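Aromatic-amino-acid:2-oxoglutarate transaminase (Candida albicans, PDB 6HND) probably catalyses the pyridoxal-phosphate-dependent transfer of amino groups between aromatic amino acids and 2-oxo acids such as 2-oxoglutarate. Local coordinates at residues A174-D179 with D360-Y365; D182-E187 with S192-F197; D145-T150 with S323-D328. All coordinates share one frame; numbering follows the deposited sequence.

Contact 1. Residues A174-D179 with D360-Y365; sequences ADVFLD and DAVKNY
Asp-175 and Val-176, near the end of helix 166-177, pack against Ala-361, Val-362 and Tyr-365 of helix 356-369 in a buried helix-helix contact of the pyridoxal-phosphate-dependent aminotransferase fold. Helix 166-177 starts at Ala-166 and Ser-167, both of which bind pyridoxal phosphate, and the contact is at the other end of that helix. Leu-334 of strand 333-338 also touches Val-176, and Val-369 of the second subunit packs on Tyr-365, placing the contact beside the dimer interface.

Two kinds of packing share the work. On the apolar side, Val-176 points CG2 at Ala-361 CB, 3.6 Å away, while Val-362 CG2 approaches Val-176 CB at 4.1 Å, the two valine side chains crossing nearly at a right angle. The other methyl of Val-176, CG1, lies over the centre of one face of the Phe-177 ring.

The second part is a carboxylate laid on a ring. With Asp-175 CG anti to the backbone N (chi1 176°), the acid group spreads over one face of Tyr-365, their planes only 9° apart. An anion over an aromatic face should gain little by itself; the charge is met instead by Arg-11 and Arg-15, both in salt bridges with Asp-175 OD1. The tyrosine hydroxyl bonds Asn-171, one turn earlier on the helix that carries Asp-175. The methylene gives a CH-pi contact: Asp-175 CB lies 3.8 Å from the centroid of the Tyr-365 ring.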
# COMPACT_ATOMS: atom_id res chain seq x y z
N ALA B 174 -0.93 -13.15 -8.21
CA ALA B 174 -0.09 -14.30 -7.83
C ALA B 174 -0.69 -14.94 -6.57
O ALA B 174 -0.90 -16.16 -6.56
CB ALA B 174 1.33 -13.86 -7.59
N ASP B 175 -1.08 -14.13 -5.58
CA ASP B 175 -1.66 -14.66 -4.32
C ASP B 175 -2.97 -15.41 -4.60
O ASP B 175 -3.13 -16.51 -4.07
CB ASP B 175 -1.91 -13.56 -3.30
CG ASP B 175 -2.58 -14.09 -2.05
OD1 ASP B 175 -1.88 -14.77 -1.26
OD2 ASP B 175 -3.81 -13.87 -1.93
N VAL B 176 -3.87 -14.84 -5.40
CA VAL B 176 -5.25 -15.36 -5.56
C VAL B 176 -5.24 -16.62 -6.41
O VAL B 176 -6.20 -17.40 -6.28
CB VAL B 176 -6.23 -14.30 -6.12
CG1 VAL B 176 -6.20 -14.20 -7.65
CG2 VAL B 176 -7.65 -14.58 -5.66
N PHE B 177 -4.23 -16.83 -7.29
CA PHE B 177 -4.20 -18.02 -8.19
C PHE B 177 -3.15 -19.07 -7.77
O PHE B 177 -3.36 -20.22 -8.15
CB PHE B 177 -4.03 -17.62 -9.66
CG PHE B 177 -5.22 -16.94 -10.28
CD1 PHE B 177 -6.47 -17.52 -10.24
CD2 PHE B 177 -5.08 -15.75 -10.97
CE1 PHE B 177 -7.56 -16.88 -10.79
CE2 PHE B 177 -6.17 -15.12 -11.55
CZ PHE B 177 -7.41 -15.68 -11.45
N LEU B 178 -2.08 -18.74 -7.06
CA LEU B 178 -0.97 -19.71 -6.86
C LEU B 178 -0.86 -20.17 -5.40
O LEU B 178 -0.56 -19.37 -4.52
CB LEU B 178 0.34 -19.06 -7.31
CG LEU B 178 0.38 -18.59 -8.76
CD1 LEU B 178 1.69 -17.87 -9.03
CD2 LEU B 178 0.19 -19.75 -9.71
N ASP B 179 -1.04 -21.45 -5.15
CA ASP B 179 -0.69 -22.08 -3.85
C ASP B 179 0.78 -22.45 -3.87
O ASP B 179 1.38 -22.47 -4.98
CB ASP B 179 -1.55 -23.33 -3.59
CG ASP B 179 -2.89 -22.96 -3.00
OD1 ASP B 179 -2.89 -22.16 -2.02
OD2 ASP B 179 -3.91 -23.45 -3.52
N ASP B 360 -13.20 -10.86 -4.41
CA ASP B 360 -13.55 -11.01 -2.97
C ASP B 360 -12.34 -11.57 -2.22
O ASP B 360 -12.11 -11.15 -1.06
CB ASP B 360 -14.76 -11.92 -2.74
CG ASP B 360 -16.08 -11.30 -3.13
OD1 ASP B 360 -16.13 -10.04 -3.22
OD2 ASP B 360 -17.05 -12.08 -3.38
N ALA B 361 -11.66 -12.53 -2.82
CA ALA B 361 -10.47 -13.19 -2.25
C ALA B 361 -9.33 -12.17 -2.22
O ALA B 361 -8.66 -12.10 -1.18
CB ALA B 361 -10.13 -14.43 -3.03
N VAL B 362 -9.16 -11.36 -3.26
CA VAL B 362 -8.13 -10.26 -3.27
C VAL B 362 -8.43 -9.30 -2.10
O VAL B 362 -7.46 -8.85 -1.38
CB VAL B 362 -8.02 -9.53 -4.61
CG1 VAL B 362 -7.12 -8.31 -4.52
CG2 VAL B 362 -7.50 -10.44 -5.72
N LYS B 363 -9.69 -8.98 -1.89
CA LYS B 363 -10.11 -8.07 -0.79
C LYS B 363 -9.58 -8.61 0.55
O LYS B 363 -8.97 -7.81 1.31
CB LYS B 363 -11.63 -7.88 -0.73
CG LYS B 363 -12.07 -6.72 0.15
CD LYS B 363 -13.09 -7.07 1.21
CE LYS B 363 -12.78 -6.48 2.58
NZ LYS B 363 -12.86 -7.49 3.67
N ASN B 364 -9.78 -9.90 0.82
CA ASN B 364 -9.39 -10.49 2.13
C ASN B 364 -7.86 -10.45 2.24
O ASN B 364 -7.38 -10.25 3.38
CB ASN B 364 -10.00 -11.87 2.37
CG ASN B 364 -11.53 -11.87 2.46
OD1 ASN B 364 -12.14 -10.90 2.90
ND2 ASN B 364 -12.16 -12.96 2.03
N TYR B 365 -7.11 -10.63 1.13
CA TYR B 365 -5.62 -10.53 1.10
C TYR B 365 -5.19 -9.09 1.42
O TYR B 365 -4.25 -8.90 2.21
CB TYR B 365 -5.04 -10.89 -0.27
CG TYR B 365 -3.53 -10.92 -0.36
CD1 TYR B 365 -2.76 -11.47 0.65
CD2 TYR B 365 -2.86 -10.43 -1.46
CE1 TYR B 365 -1.38 -11.56 0.56
CE2 TYR B 365 -1.49 -10.50 -1.58
CZ TYR B 365 -0.74 -11.09 -0.57
OH TYR B 365 0.62 -11.16 -0.66

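Contact 2. Residues D182-E187 with S192-F197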
# COMPACT_ATOMS: atom_id res chain seq x y z
N ASP B 182 2.65 -24.64 -6.70
CA ASP B 182 2.06 -24.44 -8.06
C ASP B 182 3.14 -23.94 -9.03
O ASP B 182 4.21 -23.45 -8.61
CB ASP B 182 0.86 -23.51 -8.01
CG ASP B 182 -0.36 -24.14 -7.37
OD1 ASP B 182 -0.30 -25.35 -7.07
OD2 ASP B 182 -1.38 -23.43 -7.25
N VAL B 183 2.90 -24.14 -10.31
CA VAL B 183 3.77 -23.65 -11.42
C VAL B 183 3.06 -22.46 -12.08
O VAL B 183 1.86 -22.56 -12.35
CB VAL B 183 4.06 -24.78 -12.41
CG1 VAL B 183 4.76 -24.29 -13.67
CG2 VAL B 183 4.86 -25.87 -11.74
N ILE B 184 3.77 -21.36 -12.33
CA ILE B 184 3.25 -20.30 -13.22
C ILE B 184 4.18 -20.22 -14.43
O ILE B 184 5.43 -20.27 -14.26
CB ILE B 184 3.07 -18.93 -12.54
CG1 ILE B 184 2.46 -17.94 -13.54
CG2 ILE B 184 4.36 -18.44 -11.93
CD1 ILE B 184 1.73 -16.78 -12.93
N LEU B 185 3.55 -20.17 -15.59
CA LEU B 185 4.19 -19.97 -16.91
C LEU B 185 4.49 -18.48 -17.04
O LEU B 185 3.52 -17.68 -16.95
CB LEU B 185 3.19 -20.41 -17.98
CG LEU B 185 2.83 -21.87 -17.93
CD1 LEU B 185 1.58 -22.13 -18.75
CD2 LEU B 185 4.01 -22.70 -18.42
N VAL B 186 5.75 -18.13 -17.26
CA VAL B 186 6.17 -16.72 -17.40
C VAL B 186 6.95 -16.57 -18.71
O VAL B 186 7.81 -17.44 -19.00
CB VAL B 186 6.98 -16.29 -16.17
CG1 VAL B 186 7.49 -14.87 -16.29
CG2 VAL B 186 6.17 -16.44 -14.89
N GLU B 187 6.66 -15.51 -19.46
CA GLU B 187 7.48 -15.09 -20.64
C GLU B 187 8.96 -15.07 -20.22
O GLU B 187 9.26 -14.46 -19.21
CB GLU B 187 6.97 -13.76 -21.19
CG GLU B 187 5.57 -13.88 -21.79
CD GLU B 187 4.77 -12.61 -21.94
OE1 GLU B 187 5.00 -11.67 -21.15
OE2 GLU B 187 3.84 -12.60 -22.78
N SER B 192 10.72 -8.59 -14.26
CA SER B 192 11.49 -9.24 -13.15
C SER B 192 10.78 -9.18 -11.80
O SER B 192 10.73 -10.18 -11.09
CB SER B 192 12.88 -8.64 -13.04
OG SER B 192 13.67 -9.08 -14.12
N PRO B 193 10.25 -8.03 -11.33
CA PRO B 193 9.67 -8.00 -10.00
C PRO B 193 8.53 -9.03 -9.84
O PRO B 193 8.37 -9.55 -8.74
CB PRO B 193 9.27 -6.53 -9.84
CG PRO B 193 10.22 -5.79 -10.76
CD PRO B 193 10.27 -6.70 -11.96
N PHE B 194 7.84 -9.39 -10.93
CA PHE B 194 6.78 -10.43 -10.89
C PHE B 194 7.27 -11.72 -10.18
O PHE B 194 6.51 -12.37 -9.41
CB PHE B 194 6.28 -10.78 -12.28
CG PHE B 194 5.19 -11.79 -12.21
CD1 PHE B 194 3.92 -11.41 -11.87
CD2 PHE B 194 5.47 -13.14 -12.36
CE1 PHE B 194 2.92 -12.34 -11.70
CE2 PHE B 194 4.46 -14.08 -12.19
CZ PHE B 194 3.19 -13.68 -11.86
N LEU B 195 8.50 -12.13 -10.45
CA LEU B 195 9.05 -13.37 -9.87
C LEU B 195 9.11 -13.26 -8.34
O LEU B 195 9.05 -14.32 -7.67
CB LEU B 195 10.42 -13.65 -10.48
CG LEU B 195 10.39 -13.82 -12.00
CD1 LEU B 195 11.81 -13.87 -12.55
CD2 LEU B 195 9.58 -15.04 -12.41
N ARG B 196 9.20 -12.06 -7.77
CA ARG B 196 9.18 -11.92 -6.30
C ARG B 196 7.79 -12.32 -5.78
O ARG B 196 7.70 -13.00 -4.73
CB ARG B 196 9.54 -10.48 -5.92
CG ARG B 196 10.97 -10.10 -6.24
CD ARG B 196 11.19 -8.67 -5.77
NE ARG B 196 12.58 -8.30 -5.52
CZ ARG B 196 13.22 -8.42 -4.34
NH1 ARG B 196 12.62 -8.91 -3.27
NH2 ARG B 196 14.49 -8.03 -4.26
N PHE B 197 6.74 -11.92 -6.50
CA PHE B 197 5.33 -12.15 -6.10
C PHE B 197 4.99 -13.62 -6.30
O PHE B 197 4.31 -14.17 -5.43
CB PHE B 197 4.39 -11.25 -6.90
CG PHE B 197 4.87 -9.85 -7.15
CD1 PHE B 197 5.53 -9.14 -6.15
CD2 PHE B 197 4.60 -9.23 -8.36
CE1 PHE B 197 5.96 -7.84 -6.39
CE2 PHE B 197 5.01 -7.92 -8.58
CZ PHE B 197 5.71 -7.24 -7.61
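Phe-194 and Ile-184 reach for each other from opposite directions, helix toward strand, and the ring presents its edge: Ile-184 CD1 lies near the ring plane, 3.6 Å from Phe-194 CZ. The isoleucine gets there because CG1 points away from the backbone N (chi1 -177°) and the chain runs on extended to CD1. On the other side, a chi1 of -178° swings the Phe-194 ring out from the helix toward the sheet.

Val-186, two residues further along the same side of the strand, meets this ring differently. It crosses Phe-194 obliquely, and its CG2 comes to 4.0 Å from Phe-194 CE2, so the CE2-CZ side of the ring is shared between the two aliphatic residues. The other branch of the valine serves a second partner: Val-186 CG1 lies 4.4 Å from Leu-195 CD2, a looser touch made by the end of the leucine chain.

These side chains pack between strand 183-187 and helix 193-200, the first two elements of a beta-alpha-beta crossover that returns to the sheet as strand 204-208. The short segments run almost exactly antiparallel, 175° between their directions, with their axes 10.8 Å apart. The seven-stranded mixed sheet to which both strands belong is that of the large, cofactor-binding domain of fold-type I aminotransferases.

Phe-194 is also stacked with the ring of Tyr-245 from neighbouring strand 243-246, and Leu-170 of helix 166-177 packs on it as well. Its side chain is about 7 Å from a bound pyridoxal phosphate and about 5 Å from the side chain of Phe-191, a cofactor-binding residue.

Contact 3. Residues D145-T150 with S323-D328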
# COMPACT_ATOMS: atom_id res chain seq x y z
N ASP B 145 -16.55 1.84 -15.94
CA ASP B 145 -17.01 2.56 -17.15
C ASP B 145 -15.90 2.55 -18.20
O ASP B 145 -16.21 2.31 -19.38
CB ASP B 145 -17.48 3.96 -16.78
CG ASP B 145 -18.79 3.96 -15.98
OD1 ASP B 145 -19.41 2.90 -15.90
OD2 ASP B 145 -19.17 5.03 -15.43
N PHE B 146 -14.65 2.77 -17.76
CA PHE B 146 -13.44 2.83 -18.61
C PHE B 146 -13.22 1.47 -19.26
O PHE B 146 -12.92 1.42 -20.46
CB PHE B 146 -12.22 3.26 -17.79
CG PHE B 146 -10.94 3.39 -18.58
CD1 PHE B 146 -10.73 4.47 -19.43
CD2 PHE B 146 -9.93 2.45 -18.45
CE1 PHE B 146 -9.56 4.58 -20.16
CE2 PHE B 146 -8.76 2.57 -19.18
CZ PHE B 146 -8.57 3.63 -20.03
N ILE B 147 -13.31 0.39 -18.46
CA ILE B 147 -13.13 -1.01 -18.95
C ILE B 147 -14.31 -1.39 -19.86
O ILE B 147 -14.08 -2.03 -20.89
CB ILE B 147 -12.90 -1.98 -17.78
CG1 ILE B 147 -11.44 -1.94 -17.34
CG2 ILE B 147 -13.29 -3.41 -18.09
CD1 ILE B 147 -10.50 -2.68 -18.27
N ILE B 148 -15.53 -0.98 -19.55
CA ILE B 148 -16.68 -1.23 -20.45
C ILE B 148 -16.38 -0.57 -21.81
O ILE B 148 -16.54 -1.25 -22.83
CB ILE B 148 -18.01 -0.77 -19.82
CG1 ILE B 148 -18.42 -1.64 -18.64
CG2 ILE B 148 -19.11 -0.70 -20.87
CD1 ILE B 148 -19.61 -1.08 -17.82
N ARG B 149 -15.87 0.67 -21.82
CA ARG B 149 -15.58 1.42 -23.07
C ARG B 149 -14.44 0.73 -23.85
O ARG B 149 -14.58 0.56 -25.08
CB ARG B 149 -15.28 2.88 -22.72
CG ARG B 149 -15.21 3.81 -23.92
CD ARG B 149 -16.58 4.21 -24.47
NE ARG B 149 -16.51 5.42 -25.29
CZ ARG B 149 -16.70 5.48 -26.61
NH1 ARG B 149 -16.97 4.39 -27.31
NH2 ARG B 149 -16.61 6.64 -27.23
N THR B 150 -13.34 0.35 -23.19
CA THR B 150 -12.07 -0.05 -23.87
C THR B 150 -11.97 -1.56 -24.07
O THR B 150 -11.37 -1.97 -25.09
CB THR B 150 -10.84 0.47 -23.11
OG1 THR B 150 -10.77 -0.13 -21.82
CG2 THR B 150 -10.87 1.98 -23.00
N SER B 323 -8.29 -7.06 -25.09
CA SER B 323 -7.88 -7.71 -23.83
C SER B 323 -8.36 -9.16 -23.84
O SER B 323 -9.43 -9.44 -24.43
CB SER B 323 -8.44 -6.94 -22.62
OG SER B 323 -8.36 -7.70 -21.40
N TYR B 324 -7.62 -10.03 -23.16
CA TYR B 324 -8.07 -11.39 -22.76
C TYR B 324 -9.44 -11.35 -22.06
O TYR B 324 -10.13 -12.37 -22.11
CB TYR B 324 -6.98 -12.09 -21.94
CG TYR B 324 -5.88 -12.69 -22.80
CD1 TYR B 324 -6.04 -13.95 -23.37
CD2 TYR B 324 -4.72 -11.99 -23.08
CE1 TYR B 324 -5.05 -14.53 -24.14
CE2 TYR B 324 -3.72 -12.55 -23.86
CZ TYR B 324 -3.89 -13.82 -24.41
OH TYR B 324 -2.94 -14.38 -25.20
N LEU B 325 -9.82 -10.24 -21.43
CA LEU B 325 -11.17 -10.09 -20.79
C LEU B 325 -12.25 -10.29 -21.85
O LEU B 325 -13.35 -10.78 -21.51
CB LEU B 325 -11.32 -8.69 -20.17
CG LEU B 325 -10.53 -8.35 -18.89
CD1 LEU B 325 -10.83 -6.92 -18.46
CD2 LEU B 325 -10.83 -9.32 -17.75
N GLU B 326 -11.96 -9.85 -23.08
CA GLU B 326 -12.95 -9.79 -24.18
C GLU B 326 -13.19 -11.22 -24.68
O GLU B 326 -14.24 -11.41 -25.28
CB GLU B 326 -12.48 -8.82 -25.26
CG GLU B 326 -12.51 -7.40 -24.76
CD GLU B 326 -11.85 -6.35 -25.64
OE1 GLU B 326 -12.40 -6.08 -26.68
OE2 GLU B 326 -10.82 -5.78 -25.24
N LEU B 327 -12.28 -12.16 -24.40
CA LEU B 327 -12.41 -13.59 -24.78
C LEU B 327 -13.01 -14.40 -23.64
O LEU B 327 -13.58 -15.46 -23.91
CB LEU B 327 -11.01 -14.12 -25.11
CG LEU B 327 -10.28 -13.34 -26.21
CD1 LEU B 327 -8.99 -14.02 -26.56
CD2 LEU B 327 -11.17 -13.21 -27.44
N ASP B 328 -12.82 -13.93 -22.40
CA ASP B 328 -13.13 -14.66 -21.15
C ASP B 328 -14.66 -14.72 -20.99
O ASP B 328 -15.32 -13.66 -21.11
CB ASP B 328 -12.44 -13.99 -19.96
CG ASP B 328 -12.44 -14.81 -18.68
OD1 ASP B 328 -12.65 -16.05 -18.77
OD2 ASP B 328 -12.18 -14.20 -17.62
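Glu-326 brings OE2 near Thr-150 O without bonding to it, beside a methyl contact between Leu-325 and Ile-147, where helix 137-151 meets the loop between helix 312-319 and strand 333-338 of the aminotransferase fold. The glutamate is the side chain to follow. Its CB leaves the backbone of the turn 324-327, and CG stands anti to the carbonyl carbon (chi1 -68°). From there the chain runs on extended, bringing CD back over the start of its own turn and toward the C-terminal end of helix 137-151. At the tip, OE2 is gripped by two nitrogens: it takes the N-H of Ser-323 at 2.8 Å from Ser-323 N, a bond arriving from above the carboxylate plane, 51° out of it, and it bonds His-151 ND1 just past the 145-150 segment. The approach of Glu-326 OE2 to Thr-150 O, 3.9 Å, is plain packing.

Ser-323 OG accepts from Leu-325 N at 2.9 Å, an ST turn. Leu-325 in turn sends CD1 to within 4.3 Å of Ile-147 CD1, one methyl against another, with Val-333 and Arg-335 of strand 333-338 also packing on the leucine.

On the helix, Thr-150 OG1 bonds back to Phe-146 O at 3.0 Å, while Thr-150 N reaches that same oxygen from the opposite face of its plane. Across the contact, carbonyl and carboxylate are two acceptor oxygens lying near each other with no hydrogen between them, and should gain little directly; a polar link between these parts is the Glu-326 OE2 to His-151 ND1 bond, in which the imidazole is probably the donor.

How the contacts relate
Along the chain, helix 137-151 supplies the first half of contact 3, and helix 166-177 then opens contact 1. Contact 2 follows almost at once and closes the shortest loop, four residues between segments 182-187 and 192-197, within the long loops of both others; it ties a strand of the main sheet to its crossover helix. Segment 323-328 completes contact 3, joining a helix to the loop before strand 333-338, and only afterwards does helix 356-369 complete contact 1, a pairing of two helices, so these two cross. Contacts 1 and 2 touch, Leu-178 CD1 lying 3.9 Å from Ile-184 CB, whereas contact 3 stands apart, its nearest atoms about 7 Å from contact 2.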